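Local coordinates for protein amine oxidase (Emericella nidulans, PDB 3PGB) that probably oxidises primary amines with the help of a copper ion and a topaquinone cofactor, as other copper amine oxidases do, at residues 149-154 / 158-163; 77-82 / 132-137. All coordinates share one frame; numbering follows the deposited sequence.

Contact 1. Residues 149-154 / 158-163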
ATOM      1  N   ILE A 149     -32.861  21.554  12.466  1.00 20.68           N
ATOM      2  CA  ILE A 149     -34.313  21.297  12.486  1.00 21.12           C
ATOM      3  C   ILE A 149     -34.715  20.300  11.384  1.00 21.64           C
ATOM      4  O   ILE A 149     -33.932  20.031  10.476  1.00 21.72           O
ATOM      5  CB  ILE A 149     -35.131  22.619  12.347  1.00 20.95           C
ATOM      6  CG1 ILE A 149     -34.867  23.295  11.001  1.00 21.09           C
ATOM      7  CG2 ILE A 149     -34.773  23.584  13.458  1.00 20.29           C
ATOM      8  CD1 ILE A 149     -35.669  24.561  10.779  1.00 21.62           C
ATOM      9  N   LEU A 150     -35.926  19.749  11.483  1.00 22.31           N
ATOM     10  CA  LEU A 150     -36.490  18.878  10.442  1.00 22.78           C
ATOM     11  C   LEU A 150     -37.675  19.561   9.779  1.00 23.44           C
ATOM     12  O   LEU A 150     -38.591  20.012  10.470  1.00 23.65           O
ATOM     13  CB  LEU A 150     -36.982  17.553  11.026  1.00 22.70           C
ATOM     14  CG  LEU A 150     -36.059  16.336  11.059  1.00 22.75           C
ATOM     15  CD1 LEU A 150     -36.897  15.080  11.322  1.00 22.22           C
ATOM     16  CD2 LEU A 150     -35.258  16.179   9.775  1.00 22.77           C
ATOM     17  N   VAL A 151     -37.669  19.618   8.448  1.00 23.94           N
ATOM     18  CA  VAL A 151     -38.792  20.170   7.695  1.00 24.24           C
ATOM     19  C   VAL A 151     -39.442  19.071   6.859  1.00 24.89           C
ATOM     20  O   VAL A 151     -38.805  18.482   5.979  1.00 25.09           O
ATOM     21  CB  VAL A 151     -38.353  21.324   6.788  1.00 24.25           C
ATOM     22  CG1 VAL A 151     -39.523  21.804   5.933  1.00 23.89           C
ATOM     23  CG2 VAL A 151     -37.786  22.470   7.627  1.00 23.65           C
ATOM     24  N   GLY A 152     -40.710  18.791   7.145  1.00 25.31           N
ATOM     25  CA  GLY A 152     -41.436  17.751   6.434  1.00 25.62           C
ATOM     26  C   GLY A 152     -42.859  17.578   6.930  1.00 25.89           C
ATOM     27  O   GLY A 152     -43.272  18.266   7.860  1.00 26.01           O
ATOM     28  N   PRO A 153     -43.620  16.651   6.313  1.00 26.37           N
ATOM     29  CA  PRO A 153     -43.185  15.788   5.209  1.00 26.37           C
ATOM     30  C   PRO A 153     -43.069  16.533   3.890  1.00 26.46           C
ATOM     31  O   PRO A 153     -43.677  17.596   3.715  1.00 26.35           O
ATOM     32  CB  PRO A 153     -44.307  14.739   5.109  1.00 26.36           C
ATOM     33  CG  PRO A 153     -45.186  14.950   6.307  1.00 26.58           C
ATOM     34  CD  PRO A 153     -45.025  16.390   6.667  1.00 26.51           C
ATOM     35  N   LEU A 154     -42.275  15.979   2.980  1.00 26.68           N
ATOM     36  CA  LEU A 154     -42.216  16.460   1.606  1.00 26.74           C
ATOM     37  C   LEU A 154     -43.095  15.546   0.745  1.00 26.71           C
ATOM     38  O   LEU A 154     -43.334  14.398   1.115  1.00 26.80           O
ATOM     39  CB  LEU A 154     -40.771  16.479   1.091  1.00 26.81           C
ATOM     40  CG  LEU A 154     -39.759  17.355   1.844  1.00 26.82           C
ATOM     41  CD1 LEU A 154     -38.450  17.454   1.067  1.00 26.35           C
ATOM     42  CD2 LEU A 154     -40.307  18.743   2.112  1.00 27.26           C
ATOM     43  N   ASN A 158     -49.621  21.931   2.897  1.00 30.09           N
ATOM     44  CA  ASN A 158     -50.207  22.437   4.136  1.00 30.41           C
ATOM     45  C   ASN A 158     -49.847  21.554   5.335  1.00 30.25           C
ATOM     46  O   ASN A 158     -49.796  22.036   6.463  1.00 30.31           O
ATOM     47  CB  ASN A 158     -51.728  22.554   4.004  1.00 30.64           C
ATOM     48  CG  ASN A 158     -52.154  23.703   3.092  1.00 32.29           C
ATOM     49  OD1 ASN A 158     -51.394  24.652   2.861  1.00 34.59           O
ATOM     50  ND2 ASN A 158     -53.382  23.625   2.579  1.00 33.83           N
ATOM     51  N   ALA A 159     -49.597  20.269   5.085  1.00 29.95           N
ATOM     52  CA  ALA A 159     -49.232  19.323   6.141  1.00 29.72           C
ATOM     53  C   ALA A 159     -47.798  19.519   6.655  1.00 29.43           C
ATOM     54  O   ALA A 159     -47.458  19.037   7.738  1.00 29.58           O
ATOM     55  CB  ALA A 159     -49.417  17.888   5.647  1.00 29.70           C
ATOM     56  N   THR A 160     -46.967  20.221   5.886  1.00 28.96           N
ATOM     57  CA  THR A 160     -45.557  20.393   6.229  1.00 28.62           C
ATOM     58  C   THR A 160     -45.348  21.231   7.497  1.00 28.37           C
ATOM     59  O   THR A 160     -45.955  22.295   7.671  1.00 28.18           O
ATOM     60  CB  THR A 160     -44.765  21.011   5.049  1.00 28.68           C
ATOM     61  OG1 THR A 160     -44.644  20.044   4.001  1.00 28.40           O
ATOM     62  CG2 THR A 160     -43.370  21.450   5.486  1.00 28.56           C
ATOM     63  N   THR A 161     -44.475  20.732   8.369  1.00 28.01           N
ATOM     64  CA  THR A 161     -44.136  21.392   9.627  1.00 27.80           C
ATOM     65  C   THR A 161     -42.617  21.486   9.780  1.00 27.57           C
ATOM     66  O   THR A 161     -41.875  20.946   8.961  1.00 27.59           O
ATOM     67  CB  THR A 161     -44.683  20.595  10.825  1.00 27.77           C
ATOM     68  OG1 THR A 161     -44.014  19.333  10.907  1.00 27.17           O
ATOM     69  CG2 THR A 161     -46.175  20.351  10.679  1.00 28.11           C
ATOM     70  N   TRP A 162     -42.165  22.184  10.822  1.00 27.29           N
ATOM     71  CA  TRP A 162     -40.771  22.107  11.268  1.00 26.88           C
ATOM     72  C   TRP A 162     -40.704  21.800  12.753  1.00 26.60           C
ATOM     73  O   TRP A 162     -41.663  22.027  13.481  1.00 26.38           O
ATOM     74  CB  TRP A 162     -39.990  23.383  10.942  1.00 26.85           C
ATOM     75  CG  TRP A 162     -40.213  24.563  11.849  1.00 27.04           C
ATOM     76  CD1 TRP A 162     -41.093  25.583  11.656  1.00 27.53           C
ATOM     77  CD2 TRP A 162     -39.497  24.874  13.051  1.00 27.11           C
ATOM     78  NE1 TRP A 162     -40.993  26.498  12.676  1.00 27.68           N
ATOM     79  CE2 TRP A 162     -40.015  26.090  13.542  1.00 27.63           C
ATOM     80  CE3 TRP A 162     -38.475  24.239  13.765  1.00 27.01           C
ATOM     81  CZ2 TRP A 162     -39.551  26.682  14.722  1.00 27.54           C
ATOM     82  CZ3 TRP A 162     -38.015  24.825  14.937  1.00 27.29           C
ATOM     83  CH2 TRP A 162     -38.553  26.035  15.402  1.00 27.46           C
ATOM     84  N   GLU A 163     -39.574  21.252  13.185  1.00 26.44           N
ATOM     85  CA  GLU A 163     -39.329  21.004  14.606  1.00 26.42           C
ATOM     86  C   GLU A 163     -37.834  20.875  14.873  1.00 26.14           C
ATOM     87  O   GLU A 163     -37.060  20.601  13.955  1.00 26.04           O
ATOM     88  CB  GLU A 163     -40.066  19.745  15.092  1.00 26.47           C
ATOM     89  CG  GLU A 163     -39.654  18.447  14.402  1.00 27.35           C
ATOM     90  CD  GLU A 163     -40.483  17.234  14.842  1.00 29.19           C
ATOM     91  OE1 GLU A 163     -39.914  16.115  14.914  1.00 29.55           O
ATOM     92  OE2 GLU A 163     -41.699  17.395  15.114  1.00 30.10           O
TER
HETATM   93  O   HOH W   1     -44.411  17.058  10.091  1.00 19.83           O
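Leu150 and Glu163 clasp each other through both backbone groups, a pattern that Gly152 and Thr161 repeat two residues on. The two links of the first pair differ: Leu150 N reaches Glu163 O at 2.9 Å almost head-on to the carbonyl, whereas Glu163 N bends more to meet Leu150 O at 3.1 Å. In the second pair Thr161 N to Gly152 O, 2.8 Å, is nearly straight at its hydrogen (176°), although the donor stands well above the carbonyl plane. Between them Val151 and Trp162 form the non-hydrogen-bonded pair, and Trp162 CA adds a CH...O contact to Leu150 O at 3.1 Å. Together these make a β-hairpin of strands 145-152 and 161-164 within an antiparallel sheet, where strand 145-152 also pairs with strand 131-138, consistent with the small N-terminal α/β domains of copper amine oxidases. A cis peptide precedes Pro153, near the turn, and the carbonyl O of Pro153 takes a hydrogen bond of 2.6 Å from Thr160 OG1. That hydroxyl oxygen in turn accepts Ser157 N, so this one oxygen joins the Pro153 carbonyl to the loop backbone. On the face that carries Val151 and Trp162, the indole atoms CE3 and CZ3 each lie 3.8 Å from Ile149 CG2, which comes in at a slant. With CG of Trp162 placed between its own N and carbonyl carbon (chi1 78°), the ring is swung along the strand toward Ile149. Val151 CG1 leans on Thr160 CG2 at 3.9 Å. Further out, Trp82 of helix 73-84 packs on Val151, Thr160 and Trp162, while Glu88 OE2 accepts the indole NE1-H.

Contact 2. Residues 77-82 / 132-137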
ATOM      1  N   ALA A  77     -35.927  24.200  -3.536  1.00 22.58           N
ATOM      2  CA  ALA A  77     -36.595  25.474  -3.810  1.00 22.71           C
ATOM      3  C   ALA A  77     -37.855  25.642  -2.959  1.00 22.78           C
ATOM      4  O   ALA A  77     -38.065  26.695  -2.352  1.00 23.04           O
ATOM      5  CB  ALA A  77     -36.949  25.574  -5.287  1.00 22.60           C
ATOM      6  N   ASP A  78     -38.690  24.605  -2.923  1.00 22.64           N
ATOM      7  CA  ASP A  78     -39.921  24.644  -2.141  1.00 22.73           C
ATOM      8  C   ASP A  78     -39.641  24.864  -0.645  1.00 22.66           C
ATOM      9  O   ASP A  78     -40.305  25.683  -0.001  1.00 22.71           O
ATOM     10  CB  ASP A  78     -40.740  23.363  -2.350  1.00 22.86           C
ATOM     11  CG  ASP A  78     -41.503  23.350  -3.676  1.00 23.23           C
ATOM     12  OD1 ASP A  78     -41.428  24.340  -4.439  1.00 23.28           O
ATOM     13  OD2 ASP A  78     -42.191  22.342  -3.949  1.00 22.93           O
ATOM     14  N   VAL A  79     -38.644  24.157  -0.113  1.00 22.43           N
ATOM     15  CA  VAL A  79     -38.276  24.277   1.296  1.00 22.17           C
ATOM     16  C   VAL A  79     -37.745  25.672   1.631  1.00 22.24           C
ATOM     17  O   VAL A  79     -38.092  26.226   2.660  1.00 22.23           O
ATOM     18  CB  VAL A  79     -37.239  23.217   1.699  1.00 22.06           C
ATOM     19  CG1 VAL A  79     -36.737  23.464   3.114  1.00 21.62           C
ATOM     20  CG2 VAL A  79     -37.838  21.830   1.574  1.00 21.67           C
ATOM     21  N   ALA A  80     -36.917  26.239   0.760  1.00 22.34           N
ATOM     22  CA  ALA A  80     -36.409  27.593   0.975  1.00 22.55           C
ATOM     23  C   ALA A  80     -37.572  28.580   1.083  1.00 22.86           C
ATOM     24  O   ALA A  80     -37.685  29.317   2.061  1.00 22.90           O
ATOM     25  CB  ALA A  80     -35.468  28.000  -0.147  1.00 22.21           C
ATOM     26  N   LYS A  81     -38.440  28.564   0.079  1.00 23.27           N
ATOM     27  CA  LYS A  81     -39.617  29.429   0.043  1.00 23.65           C
ATOM     28  C   LYS A  81     -40.471  29.269   1.310  1.00 23.57           C
ATOM     29  O   LYS A  81     -40.912  30.258   1.899  1.00 23.41           O
ATOM     30  CB  LYS A  81     -40.446  29.124  -1.218  1.00 23.86           C
ATOM     31  CG  LYS A  81     -41.665  30.025  -1.433  1.00 24.34           C
ATOM     32  CD  LYS A  81     -42.875  29.542  -0.627  1.00 25.53           C
ATOM     33  N   TRP A  82     -40.684  28.021   1.721  1.00 23.42           N
ATOM     34  CA  TRP A  82     -41.464  27.700   2.921  1.00 23.21           C
ATOM     35  C   TRP A  82     -40.850  28.298   4.178  1.00 23.29           C
ATOM     36  O   TRP A  82     -41.554  28.890   5.000  1.00 23.25           O
ATOM     37  CB  TRP A  82     -41.546  26.188   3.084  1.00 23.19           C
ATOM     38  CG  TRP A  82     -42.489  25.714   4.138  1.00 22.99           C
ATOM     39  CD1 TRP A  82     -43.823  25.485   3.995  1.00 23.26           C
ATOM     40  CD2 TRP A  82     -42.162  25.362   5.486  1.00 22.83           C
ATOM     41  NE1 TRP A  82     -44.357  25.031   5.176  1.00 23.31           N
ATOM     42  CE2 TRP A  82     -43.358  24.945   6.109  1.00 23.07           C
ATOM     43  CE3 TRP A  82     -40.977  25.374   6.233  1.00 23.05           C
ATOM     44  CZ2 TRP A  82     -43.405  24.538   7.445  1.00 22.97           C
ATOM     45  CZ3 TRP A  82     -41.023  24.971   7.560  1.00 23.21           C
ATOM     46  CH2 TRP A  82     -42.232  24.558   8.153  1.00 23.34           C
ATOM     47  N   ALA A 132     -36.639  17.169   4.974  1.00 21.24           N
ATOM     48  CA  ALA A 132     -35.442  17.985   4.836  1.00 20.98           C
ATOM     49  C   ALA A 132     -34.786  18.179   6.203  1.00 20.69           C
ATOM     50  O   ALA A 132     -35.465  18.268   7.224  1.00 20.83           O
ATOM     51  CB  ALA A 132     -35.779  19.333   4.207  1.00 20.92           C
ATOM     52  N   HIS A 133     -33.458  18.199   6.206  1.00 20.45           N
ATOM     53  CA  HIS A 133     -32.675  18.646   7.347  1.00 20.15           C
ATOM     54  C   HIS A 133     -32.253  20.081   7.041  1.00 19.79           C
ATOM     55  O   HIS A 133     -31.675  20.354   5.988  1.00 19.61           O
ATOM     56  CB  HIS A 133     -31.464  17.732   7.557  1.00 20.16           C
ATOM     57  CG  HIS A 133     -30.471  18.254   8.551  1.00 20.95           C
ATOM     58  ND1 HIS A 133     -29.109  18.141   8.368  1.00 21.66           N
ATOM     59  CD2 HIS A 133     -30.640  18.900   9.730  1.00 21.77           C
ATOM     60  CE1 HIS A 133     -28.483  18.694   9.393  1.00 22.53           C
ATOM     61  NE2 HIS A 133     -29.389  19.160  10.234  1.00 22.82           N
ATOM     62  N   VAL A 134     -32.583  21.002   7.941  1.00 19.58           N
ATOM     63  CA  VAL A 134     -32.237  22.406   7.755  1.00 19.42           C
ATOM     64  C   VAL A 134     -31.398  22.895   8.927  1.00 19.46           C
ATOM     65  O   VAL A 134     -31.610  22.479  10.067  1.00 19.62           O
ATOM     66  CB  VAL A 134     -33.495  23.281   7.587  1.00 19.32           C
ATOM     67  CG1 VAL A 134     -33.125  24.763   7.534  1.00 19.30           C
ATOM     68  CG2 VAL A 134     -34.250  22.883   6.332  1.00 18.79           C
ATOM     69  N   ARG A 135     -30.423  23.749   8.625  1.00 19.56           N
ATOM     70  CA  ARG A 135     -29.604  24.413   9.632  1.00 19.59           C
ATOM     71  C   ARG A 135     -29.757  25.913   9.527  1.00 19.38           C
ATOM     72  O   ARG A 135     -29.623  26.484   8.442  1.00 19.15           O
ATOM     73  CB  ARG A 135     -28.128  24.086   9.452  1.00 19.73           C
ATOM     74  CG  ARG A 135     -27.755  22.700   9.893  1.00 20.84           C
ATOM     75  CD  ARG A 135     -26.326  22.633  10.402  1.00 22.32           C
ATOM     76  NE  ARG A 135     -25.652  21.456   9.867  1.00 23.60           N
ATOM     77  CZ  ARG A 135     -24.753  21.461   8.887  1.00 24.34           C
ATOM     78  NH1 ARG A 135     -24.354  22.593   8.307  1.00 24.90           N
ATOM     79  NH2 ARG A 135     -24.235  20.307   8.487  1.00 24.64           N
ATOM     80  N   LEU A 136     -30.005  26.549  10.666  1.00 19.24           N
ATOM     81  CA  LEU A 136     -30.166  27.989  10.716  1.00 19.13           C
ATOM     82  C   LEU A 136     -29.004  28.602  11.474  1.00 18.88           C
ATOM     83  O   LEU A 136     -28.593  28.084  12.510  1.00 18.81           O
ATOM     84  CB  LEU A 136     -31.492  28.345  11.391  1.00 19.16           C
ATOM     85  CG  LEU A 136     -32.738  27.710  10.764  1.00 19.03           C
ATOM     86  CD1 LEU A 136     -33.958  27.880  11.669  1.00 18.34           C
ATOM     87  CD2 LEU A 136     -32.989  28.293   9.382  1.00 18.93           C
ATOM     88  N   ASN A 137     -28.464  29.695  10.939  1.00 18.81           N
ATOM     89  CA  ASN A 137     -27.481  30.499  11.653  1.00 18.63           C
ATOM     90  C   ASN A 137     -28.218  31.678  12.255  1.00 18.69           C
ATOM     91  O   ASN A 137     -28.536  32.643  11.564  1.00 18.95           O
ATOM     92  CB  ASN A 137     -26.372  30.965  10.705  1.00 18.54           C
ATOM     93  CG  ASN A 137     -25.168  31.546  11.439  1.00 18.61           C
ATOM     94  OD1 ASN A 137     -25.167  31.668  12.669  1.00 19.87           O
ATOM     95  ND2 ASN A 137     -24.136  31.908  10.685  1.00 16.27           N
TER
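Val79, halfway along this part of helix 73-84, sets its two methyl groups on Ala132 and Val134 of strand 131-138, an example of the helix-on-sheet packing of an α/β layer. The layer is consistent with the small N-terminal domains that precede the catalytic β-sandwich in copper amine oxidases. Along the strand, Ala132 comes first: its CB meets Val79 CG2 at 4.2 Å, and the CA atoms of Val79 and Ala132 are 7.8 Å apart. His133 turns to the other face of the sheet, where both ring nitrogens have carboxylate partners, ND1 with Glu108 and NE2 with Asp148. Val134 returns to the helix side. Its CG2 lies 4.1 Å from Val79 CG1, and the two side chains pass alongside each other pointing in opposite directions. With CG1 of Val79 anti to its backbone N (chi1 173°), the isopropyl group is turned so that CG1 faces Val134 and CG2 faces Ala132. All three touching residues are buried; Ile107 also touches Val79, and Ile149 and Val151 touch Val134. Further along, Arg135 again lies on the polar face and forms a salt bridge to Asp361, and at the end of the segment Asn137 OD1 is hydrogen-bonded to Asn179 ND2.

How the contacts relate
Contacts 1 and 2 meet in one antiparallel sheet, since strands 131-138 and 145-152 are neighbours in it and are joined by backbone links such as Val151 O to Ala132 N at 2.7 Å. Their chemistry differs with the way the elements meet. Contact 1, partly buried and near the surface, joins neighbouring strands within the sheet by main-chain hydrogen bonds, with side chains in second place. Contact 2 is wholly buried and works through the sheet face, by sparse methyl contacts alone. Helix 73-84 links the two where Trp82 CZ2 lies 3.4 Å from Thr160 O.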